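Local coordinates for heat shock protein 16 (Schizosaccharomyces pombe, PDB 3W1Z) that probably acts as a small heat shock chaperone that binds unfolded proteins, built here as a 16-subunit assembly on an alpha-crystallin domain, at residues B[63-66]-B[71-74]. Residues are numbered along the deposited sequence; the frame is centred on the assembly and turned at random.
Sequences QVHY and LTIS
Gln63 and Ser74 form a hydrogen-bonded antiparallel pair, each backbone N donating to the other's O at 2.9 Å. Their side chains share a partly exposed face, where polar groups are tolerated; Gln63 CG lies 3.1 Å from Ser74 OG, a close van der Waals contact and not a hydrogen bond. Val64 turns to the buried face. Its beta-branch suits a strand, and CG1, anti to the backbone N (chi1 175°), lies 3.8 Å from Leu71 CD1, while CG2 faces Ile73 CG1; Leu124 of strand 123-129 packs against both Val64 and Ile73. This is a beta hairpin of the alpha-crystallin sandwich, with 70-77 between 62-67 and 98-105; His65 and Tyr66 pair antiparallel with a second subunit's strand, extending the sheet. His65 N to Thr72 O and Thr72 N to His65 O are both 2.9 Å, the latter nearly straight (174°). A polar ring and a beta-branched hydroxyl residue, its OG1 bonded to Thr103 OG1, suit this face. Chi1 of 68° swings the imidazole toward Thr72, NE2 touching Thr72 CB at 3.3 Å. With an alanine in its place, Thr72 CB and CG2 would probably lose their cover on that side. Tyr66, large and mostly apolar, suits the buried face: Leu71 CD1 lies at its ring edge, and its side chain also packs on Ile110 and Leu128.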
loop_
_atom_site.group_PDB
_atom_site.type_symbol
_atom_site.label_atom_id
_atom_site.label_comp_id
_atom_site.label_asym_id
_atom_site.label_seq_id
_atom_site.Cartn_x
_atom_site.Cartn_y
_atom_site.Cartn_z
ATOM N N GLN B 63 -26.346 -19.274 21.568
ATOM C CA GLN B 63 -27.345 -18.225 21.710
ATOM C C GLN B 63 -27.280 -17.247 20.541
ATOM O O GLN B 63 -26.203 -16.932 20.027
ATOM C CB GLN B 63 -27.207 -17.491 23.045
ATOM C CG GLN B 63 -25.934 -16.693 23.195
ATOM C CD GLN B 63 -25.961 -15.782 24.406
ATOM O OE1 GLN B 63 -25.373 -16.091 25.442
ATOM N NE2 GLN B 63 -26.648 -14.651 24.281
ATOM N N VAL B 64 -28.454 -16.788 20.121
ATOM C CA VAL B 64 -28.576 -15.840 19.027
ATOM C C VAL B 64 -29.373 -14.638 19.504
ATOM O O VAL B 64 -30.494 -14.793 19.986
ATOM C CB VAL B 64 -29.325 -16.464 17.836
ATOM C CG1 VAL B 64 -29.557 -15.424 16.745
ATOM C CG2 VAL B 64 -28.568 -17.663 17.293
ATOM N N HIS B 65 -28.805 -13.443 19.388
ATOM C CA HIS B 65 -29.586 -12.248 19.687
ATOM C C HIS B 65 -29.426 -11.151 18.639
ATOM O O HIS B 65 -28.462 -11.137 17.874
ATOM C CB HIS B 65 -29.319 -11.722 21.106
ATOM C CG HIS B 65 -27.947 -11.161 21.312
ATOM N ND1 HIS B 65 -27.030 -11.733 22.164
ATOM C CD2 HIS B 65 -27.344 -10.061 20.795
ATOM C CE1 HIS B 65 -25.916 -11.020 22.157
ATOM N NE2 HIS B 65 -26.084 -10.001 21.333
ATOM N N TYR B 66 -30.393 -10.240 18.610
ATOM C CA TYR B 66 -30.411 -9.156 17.640
ATOM C C TYR B 66 -30.633 -7.822 18.346
ATOM O O TYR B 66 -31.598 -7.662 19.096
ATOM C CB TYR B 66 -31.519 -9.403 16.612
ATOM C CG TYR B 66 -31.643 -8.332 15.554
ATOM C CD1 TYR B 66 -31.016 -8.467 14.323
ATOM C CD2 TYR B 66 -32.394 -7.185 15.784
ATOM C CE1 TYR B 66 -31.130 -7.489 13.356
ATOM C CE2 TYR B 66 -32.510 -6.204 14.828
ATOM C CZ TYR B 66 -31.877 -6.358 13.617
ATOM O OH TYR B 66 -32.004 -5.375 12.665
ATOM N N LEU B 71 -26.664 -8.581 14.328
ATOM C CA LEU B 71 -26.937 -9.948 14.752
ATOM C C LEU B 71 -25.702 -10.578 15.388
ATOM O O LEU B 71 -24.606 -10.529 14.823
ATOM C CB LEU B 71 -27.397 -10.793 13.563
ATOM C CG LEU B 71 -27.825 -12.229 13.873
ATOM C CD1 LEU B 71 -29.108 -12.242 14.692
ATOM C CD2 LEU B 71 -27.987 -13.036 12.592
ATOM N N THR B 72 -25.888 -11.169 16.564
ATOM C CA THR B 72 -24.793 -11.803 17.288
ATOM C C THR B 72 -25.092 -13.264 17.610
ATOM O O THR B 72 -26.132 -13.591 18.190
ATOM C CB THR B 72 -24.470 -11.057 18.599
ATOM O OG1 THR B 72 -24.014 -9.732 18.298
ATOM C CG2 THR B 72 -23.390 -11.792 19.382
ATOM N N ILE B 73 -24.170 -14.138 17.216
ATOM C CA ILE B 73 -24.236 -15.548 17.567
ATOM C C ILE B 73 -23.072 -15.862 18.491
ATOM O O ILE B 73 -21.918 -15.698 18.110
ATOM C CB ILE B 73 -24.114 -16.454 16.327
ATOM C CG1 ILE B 73 -25.173 -16.097 15.280
ATOM C CG2 ILE B 73 -24.210 -17.916 16.730
ATOM C CD1 ILE B 73 -24.677 -15.151 14.202
ATOM N N SER B 74 -23.365 -16.314 19.704
ATOM C CA SER B 74 -22.292 -16.604 20.650
ATOM C C SER B 74 -22.500 -17.924 21.375
ATOM O O SER B 74 -23.574 -18.518 21.309
ATOM C CB SER B 74 -22.117 -15.457 21.649
ATOM O OG SER B 74 -23.289 -15.262 22.417
#